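UDP-glucose:anthocyanidin 3-O-glucosyltransferase (Clitoria ternatea, PDB 4REL) is a plant glycosyltransferase of the GT-B fold, in which two domains built on parallel sheets pack together with a cleft between them. Local coordinates at residues D114-S119 with N197-V202; Q280-V285 with L305-K310; L24-A29 with C241-L246; W379-I384 with D413-V418. All blocks are in the same frame, centred on the assembly; numbering follows the deposited sequence.

How the contacts relate
Contacts 1 and 3 belong to the seven-stranded amino-terminal sheet and its surroundings, contacts 2 and 4 to the six-stranded carboxyl-terminal one. None lies wholly in the core: contacts 1, 2 and 4 are partly buried, while contact 3 sits at the surface. Contact 1 borders the bound KMP, with a water bridge beside its apolar packing. Contacts 2 and 3 set a helix against a loop without a hydrogen bond between their segments, contact 2 through aliphatic branches, contact 3 through leucine, cysteine and an amide chain. Contact 4 is the one with a direct cross-segment hydrogen bond. Contacts 1 and 3, nearest atoms about 8 Å apart, do not touch.

Contact 1 of 4, residues D114-S119 with N197-V202; sequences DAFVTS and NSLGVV. With KMP (3,5,7-trihydroxy-2-(4-hydroxyphenyl)-4H-chromen-4-one), chain B.
In the loop that follows strand 110-114 at the KMP pocket, Ala115, Phe116 and Thr118 meet the short helix 199-202 and Ser198 just before it. The loop opens with a type I turn from Asp114 to Val117, tightened by an Asx turn: Asp114 OD2 accepts from Phe116 N at 3.0 Å, nearly straight at 165°, through the lone pair turned away from OD1. That OD1 is bonded to His17, which in turn is hydrogen-bonded to KMP. Phe116 CB points away from segment 197-202, but CG lies anti to the carbonyl carbon (chi1 -71°), and this sends the ring back between helix and ligand. Its edge does the touching in both contacts: CE1 of Phe116 reaches CD1 of Leu199 at 4.0 Å, and CE2 of Phe116 meets C9 of KMP at 3.8 Å, close to the ring plane. The other branch of Leu199, CD2, packs on Ala115, 3.5 Å from Ala115 O and 4.1 Å from Ala115 CB. Farther along, Thr118 and Val202 cross at about a right angle, Thr118 CG2 lying 4.1 Å from Val202 CG2. The polar branches are joined through one water, 2.7 Å from Thr118 OG1 and 2.6 Å from Ser198 OG, to which it donates; Ser198 OG is also bonded to Thr195 O. Leu199 rests on Trp135 as well, which ties the small helix to strand 131-135. A loop at the carboxyl end of a sheet strand that lines the ligand site is typical of the Rossmann-like domains of GT-B proteins.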
loop_
_atom_site.group_PDB
_atom_site.type_symbol
_atom_site.label_atom_id
_atom_site.label_comp_id
_atom_site.label_asym_id
_atom_site.label_seq_id
_atom_site.Cartn_x
_atom_site.Cartn_y
_atom_site.Cartn_z
ATOM N N ASP A 114 -4.409 7.628 -9.584
ATOM C CA ASP A 114 -4.355 7.370 -8.153
ATOM C C ASP A 114 -5.321 8.362 -7.511
ATOM O O ASP A 114 -5.338 9.525 -7.883
ATOM C CB ASP A 114 -2.928 7.601 -7.646
ATOM C CG ASP A 114 -2.753 7.202 -6.192
ATOM O OD1 ASP A 114 -2.036 6.210 -5.920
ATOM O OD2 ASP A 114 -3.337 7.872 -5.315
ATOM N N ALA A 115 -6.157 7.895 -6.585
ATOM C CA ALA A 115 -7.179 8.747 -5.970
ATOM C C ALA A 115 -6.626 10.027 -5.344
ATOM O O ALA A 115 -7.343 11.021 -5.233
ATOM C CB ALA A 115 -7.981 7.952 -4.917
ATOM N N PHE A 116 -5.374 9.997 -4.895
ATOM C CA PHE A 116 -4.797 11.177 -4.238
ATOM C C PHE A 116 -4.548 12.323 -5.220
ATOM O O PHE A 116 -4.422 13.478 -4.803
ATOM C CB PHE A 116 -3.483 10.852 -3.518
ATOM C CG PHE A 116 -3.642 10.022 -2.270
ATOM C CD1 PHE A 116 -4.905 9.698 -1.778
ATOM C CD2 PHE A 116 -2.519 9.559 -1.592
ATOM C CE1 PHE A 116 -5.048 8.926 -0.625
ATOM C CE2 PHE A 116 -2.655 8.783 -0.429
ATOM C CZ PHE A 116 -3.922 8.466 0.044
ATOM N N VAL A 117 -4.437 12.010 -6.509
ATOM C CA VAL A 117 -4.218 13.061 -7.505
ATOM C C VAL A 117 -5.575 13.623 -7.904
ATOM O O VAL A 117 -6.067 13.420 -9.014
ATOM C CB VAL A 117 -3.431 12.551 -8.729
ATOM C CG1 VAL A 117 -3.039 13.724 -9.642
ATOM C CG2 VAL A 117 -2.176 11.827 -8.263
ATOM N N THR A 118 -6.196 14.335 -6.975
ATOM C CA THR A 118 -7.571 14.771 -7.189
ATOM C C THR A 118 -7.691 15.810 -8.299
ATOM O O THR A 118 -8.754 15.949 -8.900
ATOM C CB THR A 118 -8.200 15.312 -5.903
ATOM O OG1 THR A 118 -7.449 16.451 -5.468
ATOM C CG2 THR A 118 -8.178 14.234 -4.806
ATOM N N SER A 119 -6.609 16.534 -8.580
ATOM C CA SER A 119 -6.624 17.491 -9.694
ATOM C C SER A 119 -6.895 16.806 -11.039
ATOM O O SER A 119 -7.348 17.448 -11.988
ATOM C CB SER A 119 -5.315 18.281 -9.768
ATOM O OG SER A 119 -5.231 19.202 -8.693
ATOM N N ASN A 197 -8.746 14.843 2.642
ATOM C CA ASN A 197 -10.042 15.139 3.236
ATOM C C ASN A 197 -11.130 15.487 2.228
ATOM O O ASN A 197 -12.299 15.530 2.579
ATOM C CB ASN A 197 -9.916 16.256 4.262
ATOM C CG ASN A 197 -9.187 15.809 5.501
ATOM O OD1 ASN A 197 -8.585 16.617 6.210
ATOM N ND2 ASN A 197 -9.220 14.506 5.761
ATOM N N SER A 198 -10.747 15.737 0.981
ATOM C CA SER A 198 -11.721 16.031 -0.067
ATOM C C SER A 198 -12.219 14.761 -0.750
ATOM O O SER A 198 -13.086 14.825 -1.623
ATOM C CB SER A 198 -11.123 16.958 -1.132
ATOM O OG SER A 198 -10.229 16.266 -1.995
ATOM N N LEU A 199 -11.678 13.609 -0.365
ATOM C CA LEU A 199 -12.001 12.366 -1.083
ATOM C C LEU A 199 -13.484 11.972 -1.016
ATOM O O LEU A 199 -14.001 11.344 -1.936
ATOM C CB LEU A 199 -11.120 11.217 -0.599
ATOM C CG LEU A 199 -9.676 11.235 -1.101
ATOM C CD1 LEU A 199 -8.866 10.227 -0.299
ATOM C CD2 LEU A 199 -9.615 10.921 -2.608
ATOM N N GLY A 200 -14.158 12.337 0.068
ATOM C CA GLY A 200 -15.576 12.049 0.205
ATOM C C GLY A 200 -16.402 12.717 -0.879
ATOM O O GLY A 200 -17.410 12.172 -1.342
ATOM N N VAL A 201 -15.968 13.898 -1.307
ATOM C CA VAL A 201 -16.671 14.620 -2.351
ATOM C C VAL A 201 -16.127 14.231 -3.730
ATOM O O VAL A 201 -16.869 14.179 -4.718
ATOM C CB VAL A 201 -16.533 16.138 -2.146
ATOM C CG1 VAL A 201 -17.079 16.894 -3.347
ATOM C CG2 VAL A 201 -17.277 16.560 -0.897
ATOM N N VAL A 202 -14.832 13.950 -3.786
ATOM C CA VAL A 202 -14.173 13.615 -5.052
ATOM C C VAL A 202 -14.567 12.231 -5.590
ATOM O O VAL A 202 -14.955 12.096 -6.752
ATOM C CB VAL A 202 -12.633 13.725 -4.928
ATOM C CG1 VAL A 202 -11.928 13.047 -6.124
ATOM C CG2 VAL A 202 -12.209 15.187 -4.824
HETATM C C1 KMP B . -3.681 8.274 5.015
HETATM C C2 KMP B . -3.288 7.361 4.051
HETATM C C3 KMP B . -1.965 7.526 3.411
HETATM C C4 KMP B . -1.101 8.652 3.819
HETATM C C5 KMP B . -1.586 9.518 4.792
HETATM C C6 KMP B . -2.843 9.328 5.372
HETATM C C9 KMP B . -1.491 6.579 2.375
HETATM C C10 KMP B . -0.155 6.820 1.785
HETATM C C11 KMP B . 0.642 7.997 2.266
HETATM C C14 KMP B . 2.002 8.313 1.727
HETATM C C15 KMP B . 2.503 7.714 0.573
HETATM C C16 KMP B . 3.769 8.031 0.107
HETATM C C17 KMP B . 4.549 8.948 0.792
HETATM C C18 KMP B . 4.058 9.553 1.942
HETATM C C19 KMP B . 2.788 9.237 2.404
HETATM O O12 KMP B . 0.135 8.832 3.243
HETATM O O13 KMP B . -2.206 5.613 2.018
HETATM O O24 KMP B . 5.795 9.253 0.331
HETATM O O27 KMP B . 0.297 5.952 0.839
HETATM O O29 KMP B . -3.265 10.209 6.320
HETATM O O30 KMP B . -4.092 6.324 3.686
HETATM O O HOH W 1 -8.983 17.802 -3.661
#

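Contact 2 of 4, residues Q280-V285 with L305-K310; sequences QEVVAV and LSILPK
The helical bond from Val285 N to Glu281 O, 2.8 Å long, closes the turn whose Val282 and Val283 pack against Ile307, Leu308 and Pro309. Helix 279-292 is the connection of a beta-alpha-beta crossover: it links the neighbouring parallel strands 266-270 and 296-299, and segment 305-310 is the loop that leaves the second of them. No hydrogen bond joins the two segments, and the join is made by aliphatic branches. Ile307 carries much of it. Its CG1 lies between the backbone N and the carbonyl carbon (chi1 67°), and the chain continues extended, which brings CD1 to the branch point of Val282. There CD1 of Ile307 is 3.7 Å from CB, 3.9 Å from CG1 and 4.0 Å from CG2 of Val282, so one methyl touches the whole fork, the two side chains crossing at about a right angle. The CB of Leu308 points away from the helix, yet its CD2 branch returns to within 3.9 Å of Val282 CG1. Trp298 of strand 296-299 touches both Val282 and Leu308, and Ala286, one turn farther along the helix, touches Leu308 and Pro309. On another side of the same helix Glu281 forms a salt bridge with Arg362 and accepts from Phe390 N, tying the helix to other parts of the domain. Val283, partly exposed, divides its branches: CG2 approaches the carbonyl oxygen of Ile307 at 3.5 Å, while CG1 of Val283 meets CG of the Pro309 ring at 4.2 Å.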
loop_
_atom_site.group_PDB
_atom_site.type_symbol
_atom_site.label_atom_id
_atom_site.label_comp_id
_atom_site.label_asym_id
_atom_site.label_seq_id
_atom_site.Cartn_x
_atom_site.Cartn_y
_atom_site.Cartn_z
ATOM N N GLN A 280 15.136 4.738 19.573
ATOM C CA GLN A 280 14.928 3.896 20.745
ATOM C C GLN A 280 14.108 2.642 20.416
ATOM O O GLN A 280 14.270 1.605 21.054
ATOM C CB GLN A 280 14.290 4.690 21.899
ATOM C CG GLN A 280 12.916 5.295 21.600
ATOM C CD GLN A 280 12.992 6.717 21.064
ATOM O OE1 GLN A 280 13.928 7.082 20.346
ATOM N NE2 GLN A 280 11.999 7.528 21.413
ATOM N N GLU A 281 13.238 2.727 19.415
ATOM C CA GLU A 281 12.489 1.542 18.996
ATOM C C GLU A 281 13.333 0.602 18.149
ATOM O O GLU A 281 13.143 -0.618 18.195
ATOM C CB GLU A 281 11.195 1.927 18.273
ATOM C CG GLU A 281 10.106 2.309 19.236
ATOM C CD GLU A 281 8.804 2.611 18.562
ATOM O OE1 GLU A 281 8.429 3.798 18.525
ATOM O OE2 GLU A 281 8.139 1.665 18.085
ATOM N N VAL A 282 14.262 1.161 17.378
ATOM C CA VAL A 282 15.209 0.325 16.644
ATOM C C VAL A 282 16.030 -0.483 17.648
ATOM O O VAL A 282 16.212 -1.692 17.487
ATOM C CB VAL A 282 16.146 1.152 15.752
ATOM C CG1 VAL A 282 17.140 0.241 15.045
ATOM C CG2 VAL A 282 15.339 1.949 14.742
ATOM N N VAL A 283 16.517 0.184 18.689
ATOM C CA VAL A 283 17.251 -0.499 19.747
ATOM C C VAL A 283 16.389 -1.576 20.407
ATOM O O VAL A 283 16.851 -2.689 20.637
ATOM C CB VAL A 283 17.748 0.477 20.832
ATOM C CG1 VAL A 283 18.308 -0.295 22.024
ATOM C CG2 VAL A 283 18.795 1.419 20.257
ATOM N N ALA A 284 15.137 -1.234 20.708
ATOM C CA ALA A 284 14.212 -2.180 21.326
ATOM C C ALA A 284 13.988 -3.414 20.458
ATOM O O ALA A 284 13.932 -4.537 20.968
ATOM C CB ALA A 284 12.873 -1.509 21.633
ATOM N N VAL A 285 13.843 -3.201 19.155
ATOM C CA VAL A 285 13.674 -4.315 18.223
ATOM C C VAL A 285 14.892 -5.234 18.275
ATOM O O VAL A 285 14.750 -6.455 18.405
ATOM C CB VAL A 285 13.421 -3.814 16.791
ATOM C CG1 VAL A 285 13.586 -4.949 15.774
ATOM C CG2 VAL A 285 12.020 -3.195 16.698
ATOM N N LEU A 305 22.434 1.066 10.958
ATOM C CA LEU A 305 23.339 0.090 11.565
ATOM C C LEU A 305 24.077 0.669 12.770
ATOM O O LEU A 305 24.339 -0.039 13.743
ATOM C CB LEU A 305 24.340 -0.460 10.544
ATOM C CG LEU A 305 23.736 -1.285 9.412
ATOM C CD1 LEU A 305 24.823 -1.713 8.438
ATOM C CD2 LEU A 305 23.047 -2.503 9.999
ATOM N N SER A 306 24.387 1.963 12.711
ATOM C CA SER A 306 25.200 2.604 13.746
ATOM C C SER A 306 24.475 2.758 15.082
ATOM O O SER A 306 25.107 3.004 16.111
ATOM C CB SER A 306 25.713 3.975 13.273
ATOM O OG SER A 306 24.640 4.828 12.899
ATOM N N ILE A 307 23.155 2.616 15.084
ATOM C CA ILE A 307 22.430 2.777 16.345
ATOM C C ILE A 307 22.024 1.446 16.983
ATOM O O ILE A 307 21.538 1.423 18.112
ATOM C CB ILE A 307 21.212 3.704 16.206
ATOM C CG1 ILE A 307 20.150 3.061 15.326
ATOM C CG2 ILE A 307 21.634 5.075 15.666
ATOM C CD1 ILE A 307 18.809 3.761 15.393
ATOM N N LEU A 308 22.232 0.343 16.266
ATOM C CA LEU A 308 22.036 -0.984 16.850
ATOM C C LEU A 308 22.979 -1.142 18.031
ATOM O O LEU A 308 24.075 -0.579 18.013
ATOM C CB LEU A 308 22.345 -2.061 15.812
ATOM C CG LEU A 308 21.411 -2.133 14.612
ATOM C CD1 LEU A 308 21.900 -3.202 13.635
ATOM C CD2 LEU A 308 19.991 -2.440 15.062
ATOM N N PRO A 309 22.558 -1.896 19.066
ATOM C CA PRO A 309 23.404 -2.161 20.233
ATOM C C PRO A 309 24.770 -2.681 19.795
ATOM O O PRO A 309 24.848 -3.445 18.827
ATOM C CB PRO A 309 22.634 -3.261 20.976
ATOM C CG PRO A 309 21.205 -3.006 20.625
ATOM C CD PRO A 309 21.239 -2.543 19.186
ATOM N N LYS A 310 25.834 -2.248 20.465
ATOM C CA LYS A 310 27.166 -2.738 20.139
ATOM C C LYS A 310 27.218 -4.265 20.255
ATOM O O LYS A 310 26.793 -4.834 21.260
ATOM C CB LYS A 310 28.220 -2.109 21.056
ATOM C CG LYS A 310 29.628 -2.580 20.737
ATOM C CD LYS A 310 30.684 -1.920 21.609
ATOM C CE LYS A 310 32.076 -2.307 21.126
ATOM N NZ LYS A 310 33.150 -1.825 22.033
#

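Contact 3 of 4, residues L24-A29 with C241-L246; sequences LVLKLA and CPQLLL
Leu26 reaches out from helix 18-31 into the bend of segment 241-246, touching Cys241, Gln243 and Leu244. Each part of the Leu26 side chain has its own neighbour. CB of Leu26 lies 3.6 Å from SG of Cys241. The CD1 branch of Leu26 goes to the backbone, 3.7 Å from Leu244 N, with Leu244 CB close by at 4.1 Å. The CD2 branch of Leu26 meets Gln243, 4.0 Å from CG and 3.9 Å from OE1. Cys241 puts SG between its backbone N and carbonyl carbon (chi1 66°), the crowded position, and this turns the sulfur onto Leu26 and leaves CB of Cys241 to face Lys27, 4.0 Å from CG. Gln243 takes the other course: with CG anti to its own N (chi1 -166°), the extended chain crosses Leu26 at about a right angle and also touches His54 and Pro56. Lys27 is stretched out alongside Cys241, and its ammonium NZ is bonded to Leu239 O; Asn23 OD1 meanwhile accepts from Cys241 N. The other sides of helix 18-31 lean on strands 36-42 and 59-64 and on helix 431-445. Helix 18-31 thus meets both the segment leading to the second domain and the last helix of the chain, and this return of the carboxyl-terminal helix to the amino-terminal domain is a feature of the GT-B fold.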
loop_
_atom_site.group_PDB
_atom_site.type_symbol
_atom_site.label_atom_id
_atom_site.label_comp_id
_atom_site.label_asym_id
_atom_site.label_seq_id
_atom_site.Cartn_x
_atom_site.Cartn_y
_atom_site.Cartn_z
ATOM N N LEU A 24 -1.380 -2.586 -12.653
ATOM C CA LEU A 24 -2.710 -2.556 -13.264
ATOM C C LEU A 24 -2.650 -2.171 -14.742
ATOM O O LEU A 24 -3.288 -2.804 -15.593
ATOM C CB LEU A 24 -3.624 -1.593 -12.504
ATOM C CG LEU A 24 -5.014 -1.384 -13.127
ATOM C CD1 LEU A 24 -5.834 -2.665 -13.087
ATOM C CD2 LEU A 24 -5.752 -0.258 -12.395
ATOM N N VAL A 25 -1.879 -1.137 -15.057
ATOM C CA VAL A 25 -1.753 -0.694 -16.451
ATOM C C VAL A 25 -1.140 -1.783 -17.337
ATOM O O VAL A 25 -1.562 -1.975 -18.486
ATOM C CB VAL A 25 -0.938 0.622 -16.542
ATOM C CG1 VAL A 25 -0.602 0.960 -17.995
ATOM C CG2 VAL A 25 -1.723 1.768 -15.900
ATOM N N LEU A 26 -0.155 -2.509 -16.808
ATOM C CA LEU A 26 0.422 -3.630 -17.556
ATOM C C LEU A 26 -0.649 -4.667 -17.900
ATOM O O LEU A 26 -0.678 -5.184 -19.019
ATOM C CB LEU A 26 1.571 -4.286 -16.779
ATOM C CG LEU A 26 2.881 -3.499 -16.734
ATOM C CD1 LEU A 26 3.847 -4.079 -15.719
ATOM C CD2 LEU A 26 3.545 -3.463 -18.109
ATOM N N LYS A 27 -1.525 -4.967 -16.947
ATOM C CA LYS A 27 -2.591 -5.950 -17.181
ATOM C C LYS A 27 -3.562 -5.445 -18.239
ATOM O O LYS A 27 -3.973 -6.193 -19.125
ATOM C CB LYS A 27 -3.363 -6.248 -15.891
ATOM C CG LYS A 27 -2.556 -7.001 -14.827
ATOM C CD LYS A 27 -3.318 -7.056 -13.498
ATOM C CE LYS A 27 -2.415 -7.547 -12.372
ATOM N NZ LYS A 27 -3.158 -7.590 -11.076
ATOM N N LEU A 28 -3.946 -4.178 -18.120
ATOM C CA LEU A 28 -4.875 -3.572 -19.079
ATOM C C LEU A 28 -4.251 -3.486 -20.472
ATOM O O LEU A 28 -4.927 -3.715 -21.477
ATOM C CB LEU A 28 -5.288 -2.170 -18.617
ATOM C CG LEU A 28 -6.114 -2.134 -17.327
ATOM C CD1 LEU A 28 -6.288 -0.689 -16.847
ATOM C CD2 LEU A 28 -7.471 -2.801 -17.527
ATOM N N ALA A 29 -2.971 -3.129 -20.535
ATOM C CA ALA A 29 -2.291 -3.000 -21.821
ATOM C C ALA A 29 -2.142 -4.354 -22.513
ATOM O O ALA A 29 -2.189 -4.447 -23.743
ATOM C CB ALA A 29 -0.938 -2.343 -21.643
ATOM N N CYS A 241 1.595 -9.021 -12.083
ATOM C CA CYS A 241 1.646 -9.706 -13.364
ATOM C C CYS A 241 3.124 -9.929 -13.683
ATOM O O CYS A 241 3.975 -9.170 -13.222
ATOM C CB CYS A 241 0.966 -8.877 -14.456
ATOM S SG CYS A 241 1.803 -7.335 -14.830
ATOM N N PRO A 242 3.439 -10.974 -14.462
ATOM C CA PRO A 242 4.846 -11.316 -14.711
ATOM C C PRO A 242 5.702 -10.157 -15.233
ATOM O O PRO A 242 6.890 -10.102 -14.902
ATOM C CB PRO A 242 4.763 -12.448 -15.751
ATOM C CG PRO A 242 3.339 -12.449 -16.242
ATOM C CD PRO A 242 2.521 -11.927 -15.107
ATOM N N GLN A 243 5.115 -9.243 -16.010
ATOM C CA GLN A 243 5.884 -8.138 -16.587
ATOM C C GLN A 243 6.278 -7.083 -15.549
ATOM O O GLN A 243 7.174 -6.270 -15.788
ATOM C CB GLN A 243 5.138 -7.493 -17.762
ATOM C CG GLN A 243 6.008 -6.571 -18.619
ATOM C CD GLN A 243 5.561 -6.504 -20.072
ATOM O OE1 GLN A 243 4.371 -6.584 -20.374
ATOM N NE2 GLN A 243 6.522 -6.363 -20.981
ATOM N N LEU A 244 5.616 -7.093 -14.396
ATOM C CA LEU A 244 5.974 -6.148 -13.340
ATOM C C LEU A 244 7.312 -6.541 -12.718
ATOM O O LEU A 244 8.128 -5.689 -12.367
ATOM C CB LEU A 244 4.895 -6.105 -12.255
ATOM C CG LEU A 244 5.086 -5.050 -11.160
ATOM C CD1 LEU A 244 4.980 -3.646 -11.730
ATOM C CD2 LEU A 244 4.070 -5.253 -10.043
ATOM N N LEU A 245 7.529 -7.846 -12.597
ATOM C CA LEU A 245 8.688 -8.367 -11.884
ATOM C C LEU A 245 10.002 -8.164 -12.633
ATOM O O LEU A 245 10.089 -8.381 -13.846
ATOM C CB LEU A 245 8.484 -9.847 -11.546
ATOM C CG LEU A 245 7.306 -10.123 -10.606
ATOM C CD1 LEU A 245 6.114 -10.647 -11.374
ATOM C CD2 LEU A 245 7.684 -11.093 -9.501
ATOM N N LEU A 246 11.019 -7.734 -11.893
ATOM C CA LEU A 246 12.373 -7.650 -12.415
ATOM C C LEU A 246 13.246 -8.646 -11.661
ATOM O O LEU A 246 13.541 -8.436 -10.483
ATOM C CB LEU A 246 12.924 -6.229 -12.257
ATOM C CG LEU A 246 12.157 -5.131 -13.005
ATOM C CD1 LEU A 246 12.687 -3.739 -12.676
ATOM C CD2 LEU A 246 12.183 -5.373 -14.512
#

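Contact 4 of 4, residues W379-I384 with D413-V418; sequences WEVGVI and DNALKV
The carboxamide of Asn414 meets Glu380 by its edge: ND2 donates to the carbonyl oxygen of Glu380 at 3.0 Å with an N-H...O angle of 161°, and the acceptor lies almost in the amide plane. The approach to the carbonyl is bent, 131° at the oxygen, and the donor is tilted from the carbonyl plane. ND2 of Asn414 also lies 3.5 Å from Glu380 CB. The other flat group, the Trp379 indole, packs on Val349 and Val353 of helix 346-354, with NE1 bonded to Leu217 O; it is the backbone O of Trp379 that meets Asn414 CB, at 4.0 Å. Glu380, with positive phi, is where the chain leaves helix 368-378 and turns into edge strand 382-384, and Asn414 of helix 409-425 grips the carbonyl of this turn. CG of Asn414 stands anti to its own carbonyl carbon (chi1 -71°), which sets the amide beside the carbonyl of Glu380. Next to this bond Val381 presses one branch on the helix: CG1 lies 3.7 Å from Ala415 N and 3.8 Å from Val418 CG2. Ala415 also rests on Pro358, and Val418 on Val353. The carboxylate of Glu380 runs away to a salt bridge with Lys410. A single hydrogen bond from the Asn414 amide thus tethers the turn while the buried valines and alanine fill the join, so polar and apolar contacts together hold the helix to the sheet edge.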
loop_
_atom_site.group_PDB
_atom_site.type_symbol
_atom_site.label_atom_id
_atom_site.label_comp_id
_atom_site.label_asym_id
_atom_site.label_seq_id
_atom_site.Cartn_x
_atom_site.Cartn_y
_atom_site.Cartn_z
ATOM N N TRP A 379 -9.667 -9.725 10.706
ATOM C CA TRP A 379 -9.093 -10.967 10.177
ATOM C C TRP A 379 -8.570 -11.882 11.276
ATOM O O TRP A 379 -8.552 -13.109 11.113
ATOM C CB TRP A 379 -7.937 -10.661 9.233
ATOM C CG TRP A 379 -8.299 -9.829 8.046
ATOM C CD1 TRP A 379 -9.532 -9.691 7.473
ATOM C CD2 TRP A 379 -7.410 -9.004 7.289
ATOM N NE1 TRP A 379 -9.455 -8.841 6.392
ATOM C CE2 TRP A 379 -8.164 -8.400 6.265
ATOM C CE3 TRP A 379 -6.041 -8.728 7.371
ATOM C CZ2 TRP A 379 -7.596 -7.530 5.335
ATOM C CZ3 TRP A 379 -5.481 -7.865 6.456
ATOM C CH2 TRP A 379 -6.257 -7.271 5.450
ATOM N N GLU A 380 -8.140 -11.278 12.387
ATOM C CA GLU A 380 -7.462 -11.989 13.475
ATOM C C GLU A 380 -6.277 -12.838 12.990
ATOM O O GLU A 380 -6.162 -14.018 13.343
ATOM C CB GLU A 380 -8.456 -12.825 14.291
ATOM C CG GLU A 380 -9.585 -11.977 14.880
ATOM C CD GLU A 380 -10.508 -12.747 15.800
ATOM O OE1 GLU A 380 -11.682 -12.931 15.432
ATOM O OE2 GLU A 380 -10.065 -13.156 16.889
ATOM N N VAL A 381 -5.387 -12.218 12.214
ATOM C CA VAL A 381 -4.219 -12.913 11.668
ATOM C C VAL A 381 -2.946 -12.288 12.211
ATOM O O VAL A 381 -1.870 -12.429 11.636
ATOM C CB VAL A 381 -4.183 -12.914 10.121
ATOM C CG1 VAL A 381 -5.302 -13.780 9.551
ATOM C CG2 VAL A 381 -4.244 -11.490 9.537
ATOM N N GLY A 382 -3.077 -11.599 13.334
ATOM C CA GLY A 382 -1.921 -10.971 13.942
ATOM C C GLY A 382 -2.277 -10.176 15.175
ATOM O O GLY A 382 -3.436 -10.175 15.606
ATOM N N VAL A 383 -1.274 -9.509 15.741
ATOM C CA VAL A 383 -1.468 -8.661 16.922
ATOM C C VAL A 383 -0.782 -7.322 16.707
ATOM O O VAL A 383 0.206 -7.218 15.971
ATOM C CB VAL A 383 -0.927 -9.306 18.225
ATOM C CG1 VAL A 383 -1.736 -10.548 18.594
ATOM C CG2 VAL A 383 0.545 -9.647 18.095
ATOM N N ILE A 384 -1.327 -6.287 17.324
ATOM C CA ILE A 384 -0.599 -5.037 17.418
ATOM C C ILE A 384 0.376 -5.245 18.567
ATOM O O ILE A 384 -0.006 -5.793 19.607
ATOM C CB ILE A 384 -1.545 -3.863 17.706
ATOM C CG1 ILE A 384 -2.485 -3.660 16.508
ATOM C CG2 ILE A 384 -0.739 -2.605 18.040
ATOM C CD1 ILE A 384 -3.651 -2.688 16.769
ATOM N N ASP A 413 -3.822 -20.385 12.695
ATOM C CA ASP A 413 -4.837 -21.088 11.912
ATOM C C ASP A 413 -5.571 -20.122 10.998
ATOM O O ASP A 413 -5.861 -20.437 9.831
ATOM C CB ASP A 413 -5.845 -21.796 12.828
ATOM C CG ASP A 413 -5.279 -23.050 13.477
ATOM O OD1 ASP A 413 -4.214 -23.537 13.037
ATOM O OD2 ASP A 413 -5.913 -23.552 14.432
ATOM N N ASN A 414 -5.879 -18.942 11.529
ATOM C CA ASN A 414 -6.576 -17.926 10.751
ATOM C C ASN A 414 -5.748 -17.460 9.565
ATOM O O ASN A 414 -6.285 -17.199 8.495
ATOM C CB ASN A 414 -6.964 -16.725 11.623
ATOM C CG ASN A 414 -8.080 -17.050 12.591
ATOM O OD1 ASN A 414 -8.809 -18.026 12.403
ATOM N ND2 ASN A 414 -8.235 -16.225 13.621
ATOM N N ALA A 415 -4.439 -17.357 9.751
ATOM C CA ALA A 415 -3.576 -16.931 8.653
ATOM C C ALA A 415 -3.667 -17.920 7.493
ATOM O O ALA A 415 -3.683 -17.521 6.323
ATOM C CB ALA A 415 -2.122 -16.781 9.128
ATOM N N LEU A 416 -3.740 -19.209 7.812
ATOM C CA LEU A 416 -3.849 -20.219 6.766
ATOM C C LEU A 416 -5.217 -20.142 6.091
ATOM O O LEU A 416 -5.318 -20.298 4.877
ATOM C CB LEU A 416 -3.588 -21.633 7.309
ATOM C CG LEU A 416 -3.880 -22.737 6.273
ATOM C CD1 LEU A 416 -2.984 -22.584 5.041
ATOM C CD2 LEU A 416 -3.757 -24.147 6.862
ATOM N N LYS A 417 -6.268 -19.901 6.870
ATOM C CA LYS A 417 -7.603 -19.764 6.280
ATOM C C LYS A 417 -7.687 -18.572 5.343
ATOM O O LYS A 417 -8.332 -18.638 4.294
ATOM C CB LYS A 417 -8.676 -19.639 7.355
ATOM C CG LYS A 417 -8.777 -20.849 8.260
ATOM C CD LYS A 417 -9.944 -20.702 9.231
ATOM C CE LYS A 417 -9.957 -21.827 10.252
ATOM N NZ LYS A 417 -11.021 -21.628 11.277
ATOM N N VAL A 418 -7.056 -17.474 5.731
ATOM C CA VAL A 418 -7.091 -16.279 4.908
ATOM C C VAL A 418 -6.297 -16.504 3.617
ATOM O O VAL A 418 -6.702 -16.050 2.543
ATOM C CB VAL A 418 -6.587 -15.049 5.688
ATOM C CG1 VAL A 418 -6.280 -13.900 4.742
ATOM C CG2 VAL A 418 -7.625 -14.639 6.729
#